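Long-range contacts in beta-N-acetylhexosaminidase (Mycobacterium smegmatis, PDB 4YYF), which probably hydrolyses terminal non-reducing N-acetyl-D-hexosamine residues from N-acetyl-beta-D-hexosaminides, as a member of glycoside hydrolase family 3: residues V101-E106 against L149-D154; G107-R112 against G171-G176. The protein carries 1 engineered substitution. One frame throughout, in Å; residues are numbered along the deposited sequence.

Contact 1 (V101-E106 against L149-D154); sequences VSVDEE and LGVTVD
The backbone N and O of Val101 both bind Thr152, at its hydroxyl and its amide. The amide N of Val101 donates to Thr152 OG1 at 2.9 Å, the threonine hydroxyl sitting between its own backbone N and carbonyl carbon (chi1 68°), where it faces the strand. In return Val101 O takes two amides: Thr152 N lies in the carbonyl plane at 2.9 Å, whereas Val153 N comes from above that plane at 3.1 Å from Val101 O. One carbonyl thereby ties down two successive residues of 149-154. The isopropyl group of Val101 rests on Gly150, its CB 3.4 Å from Gly150 O. Gly150, at positive phi, closes helix 132-148 with a Schellman motif and turns the chain toward strand 153-154. Strand 100-107 is followed, through a connection ending in helix 132-148, by the short, weakly bonded parallel strand 153-154, a beta-alpha-beta crossover of the TIM barrel, with strand 70-73 pairing on the other edge of 100-107. Val103 points to the same side of the sheet as Asp154, and its CG1 meets CG1 of Val151 at 3.9 Å, the two side chains crossing at about a right angle; Met146 of the helix lies against Val151. Farther along, Val103 N makes a weak bond to Val153 O. Asp154 then reaches across with its side chain. With CG anti to the backbone N (chi1 -174°), its carboxylate lies beside the break in strand 100-107 at Asp104, where OD1 receives Glu105 N at 2.9 Å on the syn side, 22° out of the carboxylate plane. CB of Glu105 packs 3.5 Å from Asp154 OD1, while the glutamate's own carboxylate leads away to Ser111, Arg142 and the amide of Leu113.

Contact 2 (G107-R112 against G171-G176); sequences GGRVSR and GDRSFG. With ACT (acetate ion), chain D.
A bend at chi3 (-53°) swings the guanidinium of Arg109 toward Asp172, whose CG stands between its backbone N and carbonyl carbon (chi1 68°) and offers OD1 to the arginine. The two residues lie on loops of the TIM barrel: Arg109 in the type II' beta turn, Gly107 to Val110, that joins strands 100-107 and 110-111 as a beta hairpin, Asp172 in a short 3-10 turn ahead of helix 179-196. Their salt bridge is side-on, but two nitrogens bind one oxygen: Arg109 NE, 2.8 Å from Asp172 OD1, comes on the syn side but well out of the carboxylate plane, and Arg109 NH2 follows at 3.1 Å from above it. OD1 lies almost in the guanidinium plane, yet the two flat groups are turned 53° against each other. Asp167 and the carbonyl of Thr168 hold the outer nitrogens of Arg109, which fixes the rotation of the group. Arg173 crosses Arg109 at about a right angle, its aliphatic part passing NH2 of Arg109 with CG at 3.5 Å. Val110 crosses Arg173 at a slant, its CG2 3.6 Å from Arg173 NE. The Arg173 guanidinium bonds Glu106 and the carbonyl of Val169, and its side chain touches Lys203 and His204 of strand 199-205. Arg173 NH1 also donates to OXT of an acetate at 2.8 Å; the ion probably comes from the crystallisation liquor, but it is consistent with an anion-accepting pocket. Back at the turn, one water accepts from Arg109 N at 2.9 Å and donates to Asp172 OD1 at 2.6 Å.

The centres of contacts 1 and 2 lie about 15 Å apart, and their segments alternate along the chain: 101-106 runs straight into 107-112, then come 149-154 and 171-176. Contact 1 is buried where strands 100-107 and 153-154 pair in the barrel; contact 2 lies farther from the chain centre, where the hairpin with strand 110-111 meets the loop before helix 179-196. Two acidic side chains couple them. Glu105 OE1 lies 2.6 Å from Ser111 OG, a probable hydrogen bond, and Glu106 OE2 forms a salt bridge to Arg173 NH2. Glu106, on the same strand as contact 1, thus probably helps to orient Arg173.

Contact 1 (V101-E106 against L149-D154)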
loop_
_atom_site.group_PDB
_atom_site.type_symbol
_atom_site.label_atom_id
_atom_site.label_comp_id
_atom_site.label_asym_id
_atom_site.label_seq_id
_atom_site.Cartn_x
_atom_site.Cartn_y
_atom_site.Cartn_z
ATOM N N VAL A 101 9.976 5.232 0.248
ATOM C CA VAL A 101 10.627 3.948 0.039
ATOM C C VAL A 101 9.833 2.907 0.807
ATOM O O VAL A 101 9.782 2.960 2.026
ATOM C CB VAL A 101 12.075 3.986 0.561
ATOM C CG1 VAL A 101 12.749 2.604 0.389
ATOM C CG2 VAL A 101 12.859 5.079 -0.192
ATOM N N SER A 102 9.208 1.975 0.091
ATOM C CA SER A 102 8.257 1.058 0.710
ATOM C C SER A 102 8.725 -0.384 0.608
ATOM O O SER A 102 9.600 -0.704 -0.200
ATOM C CB SER A 102 6.876 1.219 0.074
ATOM O OG SER A 102 6.937 0.987 -1.328
ATOM N N VAL A 103 8.122 -1.253 1.425
ATOM C CA VAL A 103 8.505 -2.654 1.501
ATOM C C VAL A 103 7.362 -3.455 2.138
ATOM O O VAL A 103 6.564 -2.901 2.903
ATOM C CB VAL A 103 9.808 -2.818 2.347
ATOM C CG1 VAL A 103 9.556 -2.428 3.819
ATOM C CG2 VAL A 103 10.352 -4.252 2.252
ATOM N N ASP A 104 7.268 -4.739 1.800
ATOM C CA ASP A 104 6.425 -5.681 2.540
ATOM C C ASP A 104 7.211 -6.270 3.714
ATOM O O ASP A 104 7.918 -7.260 3.555
ATOM C CB ASP A 104 5.990 -6.848 1.651
ATOM C CG ASP A 104 4.763 -6.541 0.809
ATOM O OD1 ASP A 104 4.082 -5.522 1.061
ATOM O OD2 ASP A 104 4.467 -7.342 -0.111
ATOM N N GLU A 105 7.083 -5.688 4.897
ATOM C CA GLU A 105 7.788 -6.217 6.064
ATOM C C GLU A 105 6.782 -6.528 7.180
ATOM O O GLU A 105 6.569 -5.719 8.091
ATOM C CB GLU A 105 8.880 -5.231 6.509
ATOM C CG GLU A 105 9.773 -5.722 7.628
ATOM C CD GLU A 105 10.235 -7.155 7.444
ATOM O OE1 GLU A 105 9.756 -8.031 8.191
ATOM O OE2 GLU A 105 11.090 -7.411 6.569
ATOM N N GLU A 106 6.152 -7.700 7.078
ATOM C CA GLU A 106 5.083 -8.132 7.991
ATOM C C GLU A 106 5.613 -9.066 9.062
ATOM O O GLU A 106 5.061 -9.143 10.160
ATOM C CB GLU A 106 3.994 -8.894 7.211
ATOM C CG GLU A 106 3.358 -8.105 6.069
ATOM C CD GLU A 106 2.495 -8.968 5.162
ATOM O OE1 GLU A 106 1.977 -10.007 5.640
ATOM O OE2 GLU A 106 2.340 -8.605 3.968
ATOM N N LEU A 149 17.569 1.832 7.497
ATOM C CA LEU A 149 17.831 1.400 6.127
ATOM C C LEU A 149 17.222 2.334 5.089
ATOM O O LEU A 149 17.342 2.090 3.889
ATOM C CB LEU A 149 17.309 -0.030 5.909
ATOM C CG LEU A 149 17.971 -1.123 6.749
ATOM C CD1 LEU A 149 17.225 -2.449 6.585
ATOM C CD2 LEU A 149 19.436 -1.310 6.342
ATOM N N GLY A 150 16.573 3.408 5.528
ATOM C CA GLY A 150 15.993 4.350 4.578
ATOM C C GLY A 150 14.554 4.069 4.179
ATOM O O GLY A 150 14.007 4.743 3.297
ATOM N N VAL A 151 13.928 3.087 4.821
ATOM C CA VAL A 151 12.527 2.777 4.530
ATOM C C VAL A 151 11.633 3.849 5.157
ATOM O O VAL A 151 11.875 4.255 6.288
ATOM C CB VAL A 151 12.159 1.381 5.083
ATOM C CG1 VAL A 151 10.640 1.147 5.040
ATOM C CG2 VAL A 151 12.898 0.301 4.304
ATOM N N THR A 152 10.614 4.302 4.422
ATOM C CA THR A 152 9.627 5.261 4.947
ATOM C C THR A 152 8.202 4.710 5.095
ATOM O O THR A 152 7.378 5.247 5.868
ATOM C CB THR A 152 9.598 6.570 4.122
ATOM O OG1 THR A 152 9.069 6.329 2.810
ATOM C CG2 THR A 152 10.997 7.133 3.990
ATOM N N VAL A 153 7.909 3.645 4.364
ATOM C CA VAL A 153 6.569 3.063 4.350
ATOM C C VAL A 153 6.668 1.554 4.488
ATOM O O VAL A 153 7.439 0.928 3.768
ATOM C CB VAL A 153 5.834 3.352 3.017
ATOM C CG1 VAL A 153 4.460 2.681 3.013
ATOM C CG2 VAL A 153 5.686 4.855 2.771
ATOM N N ASP A 154 5.888 0.968 5.397
ATOM C CA ASP A 154 5.782 -0.490 5.477
ATOM C C ASP A 154 4.358 -0.890 5.121
ATOM O O ASP A 154 3.403 -0.408 5.736
ATOM C CB ASP A 154 6.127 -0.997 6.897
ATOM C CG ASP A 154 6.175 -2.527 6.997
ATOM O OD1 ASP A 154 6.051 -3.226 5.962
ATOM O OD2 ASP A 154 6.374 -3.052 8.124
#

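Contact 2 (G107-R112 against G171-G176)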
loop_
_atom_site.group_PDB
_atom_site.type_symbol
_atom_site.label_atom_id
_atom_site.label_comp_id
_atom_site.label_asym_id
_atom_site.label_seq_id
_atom_site.Cartn_x
_atom_site.Cartn_y
_atom_site.Cartn_z
ATOM N N GLY A 107 6.665 -9.809 8.718
ATOM C CA GLY A 107 7.176 -10.869 9.573
ATOM C C GLY A 107 6.732 -12.203 9.014
ATOM O O GLY A 107 5.890 -12.251 8.112
ATOM N N GLY A 108 7.279 -13.294 9.540
ATOM C CA GLY A 108 6.887 -14.618 9.086
ATOM C C GLY A 108 7.202 -14.858 7.618
ATOM O O GLY A 108 8.361 -14.736 7.193
ATOM N N ARG A 109 6.179 -15.208 6.841
ATOM C CA ARG A 109 6.372 -15.549 5.431
ATOM C C ARG A 109 6.625 -14.336 4.538
ATOM O O ARG A 109 7.115 -14.476 3.415
ATOM C CB ARG A 109 5.172 -16.341 4.908
ATOM C CG ARG A 109 5.165 -17.811 5.357
ATOM C CD ARG A 109 3.958 -18.550 4.793
ATOM N NE ARG A 109 2.742 -17.821 5.129
ATOM C CZ ARG A 109 1.762 -17.538 4.281
ATOM N NH1 ARG A 109 1.821 -17.958 3.021
ATOM N NH2 ARG A 109 0.705 -16.854 4.712
ATOM N N VAL A 110 6.278 -13.152 5.030
ATOM C CA VAL A 110 6.479 -11.924 4.269
ATOM C C VAL A 110 7.385 -10.944 5.008
ATOM O O VAL A 110 6.929 -10.065 5.737
ATOM C CB VAL A 110 5.129 -11.257 3.934
ATOM C CG1 VAL A 110 5.335 -10.065 3.012
ATOM C CG2 VAL A 110 4.215 -12.273 3.260
ATOM N N SER A 111 8.684 -11.087 4.794
ATOM C CA SER A 111 9.654 -10.336 5.573
ATOM C C SER A 111 10.863 -10.047 4.690
ATOM O O SER A 111 11.936 -10.627 4.873
ATOM C CB SER A 111 10.049 -11.158 6.798
ATOM O OG SER A 111 10.789 -10.399 7.732
ATOM N N ARG A 112 10.686 -9.144 3.728
ATOM C CA ARG A 112 11.716 -8.913 2.712
ATOM C C ARG A 112 13.023 -8.354 3.291
ATOM O O ARG A 112 14.068 -8.462 2.666
ATOM C CB ARG A 112 11.179 -7.993 1.607
ATOM C CG ARG A 112 9.861 -8.469 0.968
ATOM C CD ARG A 112 9.877 -9.958 0.612
ATOM N NE ARG A 112 8.666 -10.370 -0.112
ATOM C CZ ARG A 112 8.019 -11.516 0.082
ATOM N NH1 ARG A 112 8.451 -12.386 0.982
ATOM N NH2 ARG A 112 6.934 -11.795 -0.628
ATOM N N GLY A 171 -3.697 -16.467 5.369
ATOM C CA GLY A 171 -3.235 -17.470 6.319
ATOM C C GLY A 171 -2.556 -16.864 7.540
ATOM O O GLY A 171 -3.105 -15.952 8.159
ATOM N N ASP A 172 -1.354 -17.337 7.877
ATOM C CA ASP A 172 -0.674 -16.850 9.088
ATOM C C ASP A 172 -0.227 -15.381 9.034
ATOM O O ASP A 172 0.342 -14.854 10.008
ATOM C CB ASP A 172 0.478 -17.784 9.515
ATOM C CG ASP A 172 1.653 -17.787 8.542
ATOM O OD1 ASP A 172 1.721 -16.932 7.630
ATOM O OD2 ASP A 172 2.539 -18.656 8.714
ATOM N N ARG A 173 -0.489 -14.710 7.914
ATOM C CA ARG A 173 -0.236 -13.274 7.825
ATOM C C ARG A 173 -1.308 -12.487 8.574
ATOM O O ARG A 173 -1.174 -11.281 8.782
ATOM C CB ARG A 173 -0.207 -12.816 6.365
ATOM C CG ARG A 173 0.905 -13.420 5.524
ATOM C CD ARG A 173 0.631 -13.141 4.044
ATOM N NE ARG A 173 0.702 -11.712 3.719
ATOM C CZ ARG A 173 0.214 -11.172 2.607
ATOM N NH1 ARG A 173 -0.416 -11.936 1.727
ATOM N NH2 ARG A 173 0.356 -9.872 2.375
ATOM N N SER A 174 -2.379 -13.166 8.962
ATOM C CA SER A 174 -3.464 -12.527 9.709
ATOM C C SER A 174 -3.288 -12.707 11.207
ATOM O O SER A 174 -2.903 -13.782 11.663
ATOM C CB SER A 174 -4.816 -13.117 9.301
ATOM O OG SER A 174 -5.791 -12.864 10.307
ATOM N N PHE A 175 -3.592 -11.663 11.974
ATOM C CA PHE A 175 -3.480 -11.737 13.430
ATOM C C PHE A 175 -4.572 -12.585 14.081
ATOM O O PHE A 175 -4.473 -12.908 15.256
ATOM C CB PHE A 175 -3.464 -10.332 14.061
ATOM C CG PHE A 175 -2.165 -9.597 13.873
ATOM C CD1 PHE A 175 -1.076 -9.867 14.699
ATOM C CD2 PHE A 175 -2.023 -8.665 12.862
ATOM C CE1 PHE A 175 0.124 -9.195 14.527
ATOM C CE2 PHE A 175 -0.829 -7.993 12.679
ATOM C CZ PHE A 175 0.258 -8.268 13.514
ATOM N N GLY A 176 -5.618 -12.939 13.346
ATOM C CA GLY A 176 -6.617 -13.828 13.916
ATOM C C GLY A 176 -7.932 -13.917 13.166
ATOM O O GLY A 176 -8.148 -13.235 12.168
HETATM C C ACT D . -1.759 -9.792 -1.262
HETATM O O ACT D . -1.273 -8.938 -2.041
HETATM O OXT ACT D . -0.934 -10.456 -0.600
HETATM C CH3 ACT D . -3.233 -10.026 -1.135
HETATM O O HOH W 1 3.476 -14.978 7.750
#